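PDB 4BY2: anastral spindle 2, SAS 4 from Drosophila melanogaster, which presents a proline-rich motif of Ana2, as an engineered fusion, to the TCP domain of Sas-4, a centriole assembly protein that probably acts as a tubulin-binding adaptor. Local coordinates for residues D91-L95 / T107-E111; P81-L85 / M97-N101; L129-E133 / H144-D148; A17-S21 / F137-E143; T168-E172 / V183-N187. All blocks are in the same frame, centred on the assembly; numbering follows the deposited sequence.

Contact 1 of 5, residues D91-L95 / T107-E111; sequences DGMNL and TNIRE
Met-93 and Leu-95 meet Thr-107 and Ile-109 in the close-packed half of this contact, where three backbone bonds hold the chains side by side. The carbonyl O of Met-93 receives Ile-109 N at 2.8 Å and nearly straight. Two residues along, Leu-95 exchanges two bonds with Thr-107, its N giving to Thr-107 O (2.9 Å) and its O taking Thr-107 N (2.8 Å). On the face carrying Leu-95 and Thr-107, Leu-95 CD1 lies against Ile-109 CD1 at 3.8 Å, and the same leucine also packs on Lys-86 and Ile-88 of strand 85-88. The segments form the open end of the Sas-4 hairpin built from strands 94-98 and 104-108, and an Asx turn leads into it: Asp-91 OD1 accepts Met-93 N through its anti lone pair. That oxygen is also hydrogen-bonded to Ser-89 OG.

The solvent side is looser and rests on Arg-110. Its chain bends at chi3 (-84°), which carries the guanidinium back across Met-93, so that Met-93 CG sits over one face, 3.5 Å from Arg-110 NH2. The same NH2 makes a salt bridge of 3.2 Å to Asp-91 OD1, with carboxylate and guanidinium planes 69° apart. Met-93, itself bent at chi2 and chi3, reaches Ile-109 CG2 with CE at 3.9 Å. With an alanine in place of Met-93, the guanidinium would probably lose CG from under its face and turn more freely against Asp-91, and Ile-109 CG2 would probably lose its methyl neighbour.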
# COMPACT_ATOMS: atom_id res chain seq x y z
N ASP A 91 -22.26 -10.26 -12.59
CA ASP A 91 -22.16 -8.98 -13.30
C ASP A 91 -20.80 -8.78 -14.00
O ASP A 91 -20.70 -7.98 -14.93
CB ASP A 91 -22.46 -7.82 -12.34
CG ASP A 91 -21.91 -8.03 -10.93
OD1 ASP A 91 -20.69 -7.83 -10.73
OD2 ASP A 91 -22.70 -8.40 -10.04
N GLY A 92 -19.78 -9.49 -13.52
CA GLY A 92 -18.41 -9.42 -14.04
C GLY A 92 -17.66 -8.19 -13.58
O GLY A 92 -16.72 -7.75 -14.26
N MET A 93 -18.06 -7.61 -12.42
CA MET A 93 -17.46 -6.41 -11.83
C MET A 93 -16.53 -6.74 -10.67
O MET A 93 -15.54 -6.03 -10.46
CB MET A 93 -18.55 -5.41 -11.38
CG MET A 93 -19.52 -5.00 -12.48
SD MET A 93 -18.78 -3.99 -13.78
CE MET A 93 -18.97 -2.37 -13.08
N ASN A 94 -16.86 -7.80 -9.90
CA ASN A 94 -16.07 -8.27 -8.76
C ASN A 94 -15.39 -9.62 -9.06
O ASN A 94 -16.07 -10.62 -9.29
CB ASN A 94 -16.91 -8.32 -7.49
CG ASN A 94 -17.28 -6.95 -6.95
OD1 ASN A 94 -17.86 -6.11 -7.65
ND2 ASN A 94 -16.95 -6.70 -5.69
N LEU A 95 -14.05 -9.62 -9.10
CA LEU A 95 -13.23 -10.79 -9.39
C LEU A 95 -12.31 -11.11 -8.22
O LEU A 95 -11.88 -10.19 -7.52
CB LEU A 95 -12.38 -10.55 -10.65
CG LEU A 95 -13.11 -10.24 -11.95
CD1 LEU A 95 -13.12 -8.75 -12.24
CD2 LEU A 95 -12.47 -10.96 -13.12
N THR A 107 -10.35 -7.87 -7.54
CA THR A 107 -10.51 -6.82 -8.56
C THR A 107 -11.95 -6.31 -8.53
O THR A 107 -12.87 -7.02 -8.95
CB THR A 107 -10.06 -7.31 -9.95
OG1 THR A 107 -8.75 -7.87 -9.85
CG2 THR A 107 -10.05 -6.19 -10.99
N ASN A 108 -12.14 -5.09 -7.99
CA ASN A 108 -13.44 -4.42 -7.88
C ASN A 108 -13.50 -3.33 -8.95
O ASN A 108 -12.84 -2.30 -8.81
CB ASN A 108 -13.62 -3.82 -6.48
CG ASN A 108 -13.26 -4.74 -5.34
OD1 ASN A 108 -12.08 -4.90 -4.98
ND2 ASN A 108 -14.27 -5.35 -4.73
N ILE A 109 -14.24 -3.58 -10.05
CA ILE A 109 -14.37 -2.65 -11.17
C ILE A 109 -15.27 -1.46 -10.79
O ILE A 109 -15.04 -0.35 -11.26
CB ILE A 109 -14.82 -3.39 -12.48
CG1 ILE A 109 -13.73 -4.41 -12.92
CG2 ILE A 109 -15.14 -2.41 -13.63
CD1 ILE A 109 -14.20 -5.50 -13.87
N ARG A 110 -16.26 -1.69 -9.90
CA ARG A 110 -17.17 -0.64 -9.43
C ARG A 110 -16.45 0.36 -8.52
O ARG A 110 -16.68 1.56 -8.62
CB ARG A 110 -18.40 -1.23 -8.74
CG ARG A 110 -19.66 -1.10 -9.56
CD ARG A 110 -20.88 -1.61 -8.83
NE ARG A 110 -21.05 -3.05 -8.96
CZ ARG A 110 -21.76 -3.65 -9.91
NH1 ARG A 110 -22.35 -2.93 -10.86
NH2 ARG A 110 -21.88 -4.97 -9.93
N GLU A 111 -15.56 -0.15 -7.65
CA GLU A 111 -14.79 0.66 -6.70
C GLU A 111 -13.43 1.10 -7.29
O GLU A 111 -12.75 1.93 -6.68
CB GLU A 111 -14.60 -0.08 -5.36
CG GLU A 111 -15.89 -0.47 -4.66
CD GLU A 111 -16.38 -1.89 -4.91
OE1 GLU A 111 -16.52 -2.28 -6.09
OE2 GLU A 111 -16.65 -2.60 -3.92

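Contact 2 of 5, residues P81-L85 / M97-N101; sequences PNGNL and MLYFN
The amide of Asn-84 stands between two aromatic rings of segment 97-101 and is turned differently to each. Against Phe-100 it is almost coplanar, 5° from the ring plane, and the two side chains run alongside one another in the same direction with Asn-84 OD1 at the ring edge, nearest CD2. Against Tyr-99 the amide stands nearly upright, its plane 84° from the ring, and Asn-84 ND2 comes to 3.6 Å from Tyr-99 CD1. Phe-100 can take this place because its CG lies between the backbone N and the carbonyl carbon (chi1 51°). Asn-84 OD1 also accepts Phe-100 N at 3.2 Å, a bent bond, while ND2 donates to the carbonyl O of Met-12 in the Ana2 part of the fusion, so both ends of the amide are held.

These residues lie where neighbouring antiparallel strands of the Sas-4 TCP domain, 85-88 and 94-98, give way to loops. Leu-85 and Leu-98 form the hydrogen-bonded pair there, Leu-85 N giving to Leu-98 O at 2.9 Å and Leu-98 N to Leu-85 O at 2.8 Å, with their CB atoms 4.1 Å apart. Before the strand, Asn-82 OD1 accepts Asn-84 N at 3.1 Å, in the carbonyl plane, closing an Asx turn. Met-97 bends so that its SD rests 3.9 Å from Asn-84 CB, and its CG lies over one face of the Tyr-99 ring.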
# COMPACT_ATOMS: atom_id res chain seq x y z
N PRO A 81 -4.93 -25.41 -13.92
CA PRO A 81 -4.11 -26.60 -13.61
C PRO A 81 -3.07 -26.43 -12.50
O PRO A 81 -2.80 -27.38 -11.77
CB PRO A 81 -3.45 -26.94 -14.95
CG PRO A 81 -4.26 -26.23 -15.99
CD PRO A 81 -4.74 -24.99 -15.32
N ASN A 82 -2.50 -25.21 -12.38
CA ASN A 82 -1.49 -24.84 -11.38
C ASN A 82 -2.00 -24.87 -9.93
O ASN A 82 -1.21 -25.03 -9.00
CB ASN A 82 -0.86 -23.48 -11.71
CG ASN A 82 -1.84 -22.42 -12.15
OD1 ASN A 82 -2.91 -22.23 -11.55
ND2 ASN A 82 -1.51 -21.71 -13.22
N GLY A 83 -3.32 -24.72 -9.76
CA GLY A 83 -3.98 -24.73 -8.45
C GLY A 83 -4.81 -23.49 -8.16
O GLY A 83 -5.47 -23.43 -7.12
N ASN A 84 -4.77 -22.50 -9.07
CA ASN A 84 -5.51 -21.24 -8.94
C ASN A 84 -7.01 -21.40 -9.15
O ASN A 84 -7.44 -22.23 -9.97
CB ASN A 84 -4.97 -20.17 -9.91
CG ASN A 84 -3.54 -19.74 -9.67
OD1 ASN A 84 -2.88 -20.15 -8.71
ND2 ASN A 84 -3.03 -18.91 -10.57
N LEU A 85 -7.80 -20.59 -8.43
CA LEU A 85 -9.25 -20.55 -8.51
C LEU A 85 -9.71 -19.10 -8.73
O LEU A 85 -9.63 -18.28 -7.81
CB LEU A 85 -9.90 -21.20 -7.27
CG LEU A 85 -11.44 -21.11 -7.12
CD1 LEU A 85 -12.17 -21.75 -8.30
CD2 LEU A 85 -11.89 -21.72 -5.81
N MET A 97 -8.92 -13.95 -7.45
CA MET A 97 -8.00 -15.03 -7.82
C MET A 97 -7.41 -15.63 -6.55
O MET A 97 -6.67 -14.95 -5.84
CB MET A 97 -6.91 -14.51 -8.77
CG MET A 97 -5.93 -15.59 -9.25
SD MET A 97 -6.54 -16.63 -10.60
CE MET A 97 -6.18 -15.58 -11.99
N LEU A 98 -7.76 -16.89 -6.26
CA LEU A 98 -7.27 -17.64 -5.11
C LEU A 98 -6.08 -18.48 -5.58
O LEU A 98 -6.27 -19.57 -6.14
CB LEU A 98 -8.38 -18.52 -4.49
CG LEU A 98 -9.51 -17.79 -3.77
CD1 LEU A 98 -10.76 -17.72 -4.63
CD2 LEU A 98 -9.84 -18.48 -2.46
N TYR A 99 -4.85 -17.95 -5.41
CA TYR A 99 -3.61 -18.59 -5.83
C TYR A 99 -3.28 -19.85 -5.02
O TYR A 99 -3.80 -20.02 -3.91
CB TYR A 99 -2.43 -17.61 -5.78
CG TYR A 99 -2.53 -16.44 -6.74
CD1 TYR A 99 -2.05 -16.54 -8.04
CD2 TYR A 99 -3.04 -15.22 -6.33
CE1 TYR A 99 -2.11 -15.46 -8.92
CE2 TYR A 99 -3.11 -14.13 -7.20
CZ TYR A 99 -2.65 -14.25 -8.49
OH TYR A 99 -2.72 -13.18 -9.35
N PHE A 100 -2.41 -20.72 -5.58
CA PHE A 100 -1.93 -21.97 -4.97
C PHE A 100 -1.21 -21.74 -3.64
O PHE A 100 -1.34 -22.57 -2.73
CB PHE A 100 -1.05 -22.75 -5.96
CG PHE A 100 0.08 -21.98 -6.60
CD1 PHE A 100 1.34 -21.93 -6.01
CD2 PHE A 100 -0.10 -21.33 -7.82
CE1 PHE A 100 2.39 -21.22 -6.60
CE2 PHE A 100 0.95 -20.62 -8.42
CZ PHE A 100 2.19 -20.57 -7.81
N ASN A 101 -0.47 -20.61 -3.51
CA ASN A 101 0.29 -20.23 -2.32
C ASN A 101 -0.56 -19.48 -1.26
O ASN A 101 0.01 -18.82 -0.38
CB ASN A 101 1.55 -19.43 -2.72
CG ASN A 101 1.29 -18.09 -3.38
OD1 ASN A 101 0.21 -17.80 -3.89
ND2 ASN A 101 2.31 -17.25 -3.40

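Contact 3 of 5, residues L129-E133 / H144-D148; sequences LDGLE and HRRKD
Glu-133 and Arg-145 face each other as an antiparallel hydrogen-bonded pair, Glu-133 N giving to Arg-145 O at 2.9 Å and Arg-145 N to Glu-133 O at 2.8 Å. Here the Sas-4 strands 133-136 and 142-145 meet loops at their ends. The loop of 129-133 enters through an Asx turn, in which Asp-130 OD1 accepts Leu-132 N at 3.2 Å from above the carboxylate plane.

Leu-132 carries the apolar part of the contact. With CG set anti to its backbone N (chi1 176°), it runs beside Arg-146 in the same direction, CD1 lying 3.8 Å from Arg-146 CG and over the centre of one guanidinium face. The same methyl reaches the ring of His-144 at its edge. Lys-147 stretches out beyond CG and passes along the backbone of Asp-130 and Gly-131, with CG 3.8 Å from Gly-131 CA and CD 3.4 Å from Asp-130 O. A CB on Gly-131 would point toward this lysine chain, and at these backbone angles it would also crowd the carbonyl O of Asp-130, which suits glycine.

The two arginines find acidic partners outside the contact. Arg-145 forms a salt bridge with Glu-143, and Arg-146 has a long, weak ion pair with Glu-152, whereas Asp-130 OD2 stays 6.3 Å from Arg-146 NH1. Although many of its residues are ionisable, the contact is therefore joined by main-chain bonds and by the aliphatic stems of its basic residues, and opposite charges across it probably add no more than a weak, long-range attraction.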
# COMPACT_ATOMS: atom_id res chain seq x y z
N LEU A 129 -7.58 3.78 -8.64
CA LEU A 129 -7.68 4.33 -9.99
C LEU A 129 -6.80 5.57 -10.22
O LEU A 129 -6.21 5.71 -11.29
CB LEU A 129 -9.16 4.66 -10.28
CG LEU A 129 -9.58 4.65 -11.75
CD1 LEU A 129 -10.86 3.87 -11.94
CD2 LEU A 129 -9.73 6.07 -12.29
N ASP A 130 -6.68 6.45 -9.19
CA ASP A 130 -5.90 7.69 -9.24
C ASP A 130 -4.37 7.49 -9.20
O ASP A 130 -3.62 8.45 -9.42
CB ASP A 130 -6.36 8.66 -8.13
CG ASP A 130 -6.09 8.24 -6.69
OD1 ASP A 130 -5.79 7.04 -6.46
OD2 ASP A 130 -6.22 9.09 -5.79
N GLY A 131 -3.93 6.27 -8.90
CA GLY A 131 -2.52 5.91 -8.83
C GLY A 131 -2.00 5.59 -7.45
O GLY A 131 -0.85 5.15 -7.31
N LEU A 132 -2.82 5.82 -6.40
CA LEU A 132 -2.45 5.56 -5.01
C LEU A 132 -2.34 4.07 -4.71
O LEU A 132 -3.22 3.29 -5.07
CB LEU A 132 -3.42 6.27 -4.03
CG LEU A 132 -3.22 6.03 -2.52
CD1 LEU A 132 -1.99 6.75 -1.97
CD2 LEU A 132 -4.43 6.44 -1.74
N GLU A 133 -1.24 3.69 -4.04
CA GLU A 133 -0.95 2.33 -3.61
C GLU A 133 -0.75 2.33 -2.10
O GLU A 133 0.09 3.08 -1.58
CB GLU A 133 0.26 1.75 -4.34
CG GLU A 133 -0.09 1.10 -5.67
CD GLU A 133 1.04 0.99 -6.67
OE1 GLU A 133 2.13 0.49 -6.29
OE2 GLU A 133 0.83 1.37 -7.84
N HIS A 144 1.86 4.66 1.92
CA HIS A 144 1.08 5.30 0.86
C HIS A 144 2.01 5.81 -0.24
O HIS A 144 2.92 6.59 0.05
CB HIS A 144 0.25 6.47 1.42
CG HIS A 144 -0.68 6.09 2.53
ND1 HIS A 144 -2.04 6.09 2.36
CD2 HIS A 144 -0.40 5.74 3.81
CE1 HIS A 144 -2.56 5.72 3.52
NE2 HIS A 144 -1.60 5.50 4.43
N ARG A 145 1.78 5.37 -1.49
CA ARG A 145 2.59 5.77 -2.64
C ARG A 145 1.72 6.31 -3.77
O ARG A 145 0.88 5.58 -4.31
CB ARG A 145 3.51 4.63 -3.10
CG ARG A 145 4.72 4.42 -2.20
CD ARG A 145 5.46 3.14 -2.53
NE ARG A 145 6.73 3.06 -1.82
CZ ARG A 145 6.91 2.44 -0.66
NH1 ARG A 145 5.89 1.83 -0.06
NH2 ARG A 145 8.10 2.42 -0.08
N ARG A 146 1.90 7.59 -4.12
CA ARG A 146 1.15 8.29 -5.17
C ARG A 146 1.90 8.32 -6.51
O ARG A 146 3.09 7.98 -6.56
CB ARG A 146 0.76 9.70 -4.71
CG ARG A 146 -0.33 9.72 -3.64
CD ARG A 146 -0.31 10.98 -2.81
NE ARG A 146 -0.23 10.68 -1.38
CZ ARG A 146 -1.27 10.66 -0.56
NH1 ARG A 146 -2.49 10.91 -1.01
NH2 ARG A 146 -1.10 10.38 0.73
N LYS A 147 1.19 8.72 -7.59
CA LYS A 147 1.71 8.82 -8.96
C LYS A 147 2.89 9.80 -9.12
O LYS A 147 3.82 9.50 -9.86
CB LYS A 147 0.58 9.20 -9.94
CG LYS A 147 0.03 8.02 -10.72
CD LYS A 147 -1.07 8.45 -11.69
CE LYS A 147 -1.70 7.28 -12.40
NZ LYS A 147 -2.85 7.69 -13.24
N ASP A 148 2.83 10.95 -8.42
CA ASP A 148 3.87 12.00 -8.44
C ASP A 148 5.23 11.53 -7.94
O ASP A 148 6.26 11.95 -8.48
CB ASP A 148 3.41 13.26 -7.68
CG ASP A 148 2.79 13.04 -6.30
OD1 ASP A 148 3.15 12.04 -5.64
OD2 ASP A 148 1.98 13.88 -5.87

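Contact 4 of 5, residues A17-S21 / F137-E143; sequences APRPS and FPNGQTE
The chi1 torsions of Phe-137 (-66°) and, more loosely, of Glu-143 set both side chains anti to their carbonyl carbons and send them toward Pro-20 and Ser-21. Phe-137 offers the face of its ring to Pro-20: CB stands 3.8 Å from the ring centroid and only 6° off the normal, a CH-pi contact almost over the centre. The rest of the proline spreads toward the rim, with Pro-20 CD 3.7 Å from Phe-137 CE1, while Pro-18 O comes to the ring edge.

Glu-143, extended beyond CG, brings OE2 to Ser-21 N at 2.8 Å in a nearly straight bond (176°) that uses the syn lone pair. Gln-141 NE2 donates weakly to the same OE2, and it also lies 3.7 Å from Pro-20 CB. The other carboxylate oxygen, Glu-143 OE1, is in a salt bridge with Arg-145, which probably keeps the group charged and fixes its rotation. A serine instead of Phe-137 would probably strip Pro-20 of the flat surface it rests on and open a gap between the Ana2 segment and the Sas-4 strands.

Residues 17-21 belong to the Ana2 part of the engineered fusion and 137-143 to Sas-4. On the Sas-4 side, Phe-137 to Gly-140 make a type I turn, closed by Gly-140 N to Phe-137 O at 3.1 Å, between the antiparallel strands 133-136 and 142-145. Proline laid on an aromatic face is a common way for proline-rich segments to be bound, consistent with the proline-rich Ana2 portion, here joined to the TCP domain by fusion.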
# COMPACT_ATOMS: atom_id res chain seq x y z
N ALA A 17 6.39 -10.72 -2.45
CA ALA A 17 6.03 -10.07 -1.18
C ALA A 17 6.95 -8.91 -0.79
O ALA A 17 8.17 -9.09 -0.75
CB ALA A 17 5.97 -11.09 -0.06
N PRO A 18 6.39 -7.71 -0.51
CA PRO A 18 7.25 -6.57 -0.15
C PRO A 18 7.76 -6.61 1.29
O PRO A 18 7.27 -7.37 2.13
CB PRO A 18 6.34 -5.37 -0.40
CG PRO A 18 4.98 -5.88 -0.14
CD PRO A 18 4.97 -7.32 -0.54
N ARG A 19 8.73 -5.74 1.56
CA ARG A 19 9.39 -5.57 2.85
C ARG A 19 9.04 -4.17 3.38
O ARG A 19 9.05 -3.22 2.58
CB ARG A 19 10.92 -5.69 2.63
CG ARG A 19 11.74 -5.97 3.88
CD ARG A 19 13.00 -5.12 3.93
NE ARG A 19 13.97 -5.49 2.89
CZ ARG A 19 15.07 -6.20 3.10
NH1 ARG A 19 15.36 -6.64 4.32
NH2 ARG A 19 15.89 -6.49 2.10
N PRO A 20 8.71 -3.98 4.68
CA PRO A 20 8.40 -2.63 5.18
C PRO A 20 9.63 -1.71 5.18
O PRO A 20 10.76 -2.20 5.30
CB PRO A 20 7.88 -2.87 6.59
CG PRO A 20 8.52 -4.14 7.01
CD PRO A 20 8.63 -4.98 5.77
N SER A 21 9.40 -0.40 5.03
CA SER A 21 10.46 0.62 5.02
C SER A 21 11.06 0.77 6.42
O SER A 21 10.31 0.81 7.41
CB SER A 21 9.94 1.95 4.51
OG SER A 21 10.99 2.87 4.31
N PHE A 137 0.90 -3.61 6.73
CA PHE A 137 1.71 -4.61 7.41
C PHE A 137 1.06 -5.10 8.72
O PHE A 137 0.28 -4.35 9.30
CB PHE A 137 3.15 -4.09 7.61
CG PHE A 137 3.89 -3.90 6.31
CD1 PHE A 137 4.50 -4.98 5.67
CD2 PHE A 137 3.96 -2.66 5.70
CE1 PHE A 137 5.17 -4.81 4.45
CE2 PHE A 137 4.63 -2.49 4.48
CZ PHE A 137 5.23 -3.57 3.87
N PRO A 138 1.35 -6.35 9.19
CA PRO A 138 0.68 -6.86 10.41
C PRO A 138 0.85 -6.05 11.70
O PRO A 138 0.02 -6.18 12.60
CB PRO A 138 1.26 -8.26 10.59
CG PRO A 138 1.77 -8.64 9.26
CD PRO A 138 2.23 -7.38 8.60
N ASN A 139 1.92 -5.23 11.81
CA ASN A 139 2.21 -4.40 12.99
C ASN A 139 1.47 -3.06 13.01
O ASN A 139 1.62 -2.29 13.95
CB ASN A 139 3.73 -4.18 13.12
CG ASN A 139 4.39 -3.44 11.98
OD1 ASN A 139 3.84 -3.27 10.88
ND2 ASN A 139 5.61 -2.98 12.21
N GLY A 140 0.67 -2.81 11.97
CA GLY A 140 -0.09 -1.57 11.83
C GLY A 140 0.57 -0.55 10.92
O GLY A 140 -0.00 0.51 10.69
N GLN A 141 1.78 -0.87 10.38
CA GLN A 141 2.50 0.03 9.48
C GLN A 141 1.82 0.10 8.11
O GLN A 141 1.60 -0.93 7.47
CB GLN A 141 3.99 -0.32 9.37
CG GLN A 141 4.82 0.80 8.74
CD GLN A 141 6.28 0.45 8.61
OE1 GLN A 141 6.97 0.15 9.59
NE2 GLN A 141 6.80 0.54 7.39
N THR A 142 1.48 1.33 7.68
CA THR A 142 0.81 1.59 6.42
C THR A 142 1.66 2.51 5.53
O THR A 142 2.10 3.57 5.98
CB THR A 142 -0.62 2.10 6.68
OG1 THR A 142 -1.28 1.19 7.57
CG2 THR A 142 -1.44 2.22 5.42
N GLU A 143 1.91 2.10 4.28
CA GLU A 143 2.73 2.85 3.32
C GLU A 143 1.88 3.33 2.15
O GLU A 143 1.25 2.52 1.47
CB GLU A 143 3.93 2.02 2.83
CG GLU A 143 4.66 1.26 3.94
CD GLU A 143 6.02 0.68 3.62
OE1 GLU A 143 6.31 0.40 2.44
OE2 GLU A 143 6.79 0.46 4.58

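Contact 5 of 5, residues T168-E172 / V183-N187; sequences TEKLE and VQLRN
A classic beta bulge interrupts the hairpin of strands 170-175 and 181-185 in the Sas-4 TCP domain, with Leu-171 and Glu-172 both set opposite Gln-184. Gln-184 bonds to each of them through its backbone: its N gives to Glu-172 O at 2.9 Å, almost in line with the carbonyl bond, and its O takes Leu-171 N at 2.8 Å in a weak bond bent to 122°. A further bond, Arg-186 N to Glu-169 O at 2.9 Å, joins the segments beyond the bulge.

Leu-171 and Gln-184 lie side by side and point the same way, Leu-171 CB 4.1 Å from Gln-184 CG. Both have CG anti to the backbone N, and Gln-184 then bends at chi2 (67°), which turns its amide back on its own strand: NE2 donates to Leu-185 O at 3.2 Å, in the carbonyl plane and on a lone pair, and OE1 accepts from Lys-190 NZ. Behind the bulge, Lys-170 CB touches Val-183 CG1 at 3.8 Å, while the lysine NZ turns away to a salt bridge with Glu-173. Leu-185 and Val-183 continue the apolar packing to Ile-191 on strand 190-193.

Next to Leu-185, Arg-186 runs extended from CG to NE, and Thr-168 CG2 lies over one face of its guanidinium and 4.0 Å from Arg-186 CG. The local strand axes run 122° apart in direction, well short of antiparallel, as fits an antiparallel hairpin whose strand has taken in an extra residue at a bulge, a feature known to sharpen the twist of such pairs.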
# COMPACT_ATOMS: atom_id res chain seq x y z
N THR A 168 13.52 18.58 -3.33
CA THR A 168 14.72 18.19 -2.59
C THR A 168 15.45 19.43 -2.00
O THR A 168 16.67 19.56 -2.07
CB THR A 168 15.63 17.22 -3.37
OG1 THR A 168 14.83 16.39 -4.21
CG2 THR A 168 16.46 16.33 -2.43
N GLU A 169 14.65 20.35 -1.44
CA GLU A 169 15.06 21.53 -0.68
C GLU A 169 15.06 20.94 0.71
O GLU A 169 16.04 21.07 1.46
CB GLU A 169 13.98 22.63 -0.79
CG GLU A 169 14.49 24.04 -0.57
CD GLU A 169 14.96 24.68 -1.86
OE1 GLU A 169 14.09 25.05 -2.68
OE2 GLU A 169 16.19 24.78 -2.06
N LYS A 170 13.97 20.19 1.00
CA LYS A 170 13.67 19.42 2.21
C LYS A 170 13.78 17.92 1.90
O LYS A 170 13.08 17.41 1.01
CB LYS A 170 12.28 19.78 2.79
CG LYS A 170 11.13 19.78 1.76
CD LYS A 170 9.77 19.81 2.43
CE LYS A 170 9.28 21.21 2.67
NZ LYS A 170 7.88 21.23 3.17
N LEU A 171 14.69 17.23 2.59
CA LEU A 171 14.96 15.80 2.40
C LEU A 171 13.79 14.91 2.86
O LEU A 171 13.29 14.10 2.07
CB LEU A 171 16.25 15.41 3.12
CG LEU A 171 16.84 14.07 2.73
CD1 LEU A 171 17.94 14.24 1.70
CD2 LEU A 171 17.36 13.33 3.95
N GLU A 172 13.39 15.02 4.14
CA GLU A 172 12.32 14.23 4.76
C GLU A 172 11.54 15.07 5.77
O GLU A 172 12.13 15.93 6.44
CB GLU A 172 12.90 13.00 5.47
CG GLU A 172 13.31 11.85 4.56
CD GLU A 172 14.41 10.95 5.10
OE1 GLU A 172 14.58 10.87 6.34
OE2 GLU A 172 15.12 10.33 4.28
N VAL A 183 11.31 19.05 9.95
CA VAL A 183 11.63 19.22 8.53
C VAL A 183 13.15 19.15 8.35
O VAL A 183 13.86 20.08 8.75
CB VAL A 183 11.03 20.51 7.90
CG1 VAL A 183 11.24 20.54 6.39
CG2 VAL A 183 9.54 20.66 8.23
N GLN A 184 13.64 18.06 7.75
CA GLN A 184 15.05 17.86 7.44
C GLN A 184 15.29 18.44 6.05
O GLN A 184 14.47 18.21 5.16
CB GLN A 184 15.42 16.36 7.51
CG GLN A 184 16.86 16.01 7.13
CD GLN A 184 17.88 16.53 8.11
OE1 GLN A 184 18.03 16.01 9.22
NE2 GLN A 184 18.64 17.54 7.71
N LEU A 185 16.37 19.21 5.87
CA LEU A 185 16.71 19.84 4.59
C LEU A 185 17.85 19.07 3.91
O LEU A 185 18.54 18.28 4.56
CB LEU A 185 17.11 21.33 4.81
CG LEU A 185 16.04 22.39 5.19
CD1 LEU A 185 14.96 22.56 4.15
CD2 LEU A 185 15.44 22.18 6.57
N ARG A 186 18.04 19.29 2.59
CA ARG A 186 19.08 18.64 1.79
C ARG A 186 20.49 19.10 2.22
O ARG A 186 21.38 18.26 2.35
CB ARG A 186 18.86 18.94 0.30
CG ARG A 186 19.65 18.05 -0.66
CD ARG A 186 19.90 18.79 -1.96
NE ARG A 186 20.36 17.91 -3.04
CZ ARG A 186 20.24 18.19 -4.33
NH1 ARG A 186 19.64 19.31 -4.72
NH2 ARG A 186 20.68 17.34 -5.24
N ASN A 187 20.66 20.42 2.47
CA ASN A 187 21.92 21.04 2.89
C ASN A 187 22.39 20.63 4.31
O ASN A 187 23.51 20.95 4.69
CB ASN A 187 21.85 22.57 2.74
CG ASN A 187 20.60 23.23 3.31
OD1 ASN A 187 20.05 22.81 4.32
ND2 ASN A 187 20.15 24.29 2.65

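How the contacts relate
Contacts 1, 3 and 5 lie at the surface, whereas contacts 2 and 4 are partly buried, each with three buried residues. Contacts 1 and 2 share strand 94-98 and contacts 3 and 4 share strand 142-145. Four contacts join neighbouring antiparallel strands within Sas-4 and rest on backbone bonds; contact 4 alone brings Ana2 residues against the Sas-4 strands and relies on a proline-on-ring contact and a carboxylate bond. The chemistry shifts accordingly: a salt bridge at contact 1, aromatic and amide packing at contact 2, basic side-chain stems at contact 3, and a bulge at contact 5. Contacts 1 and 5, about 42 Å apart between centres, flank the chain's centre.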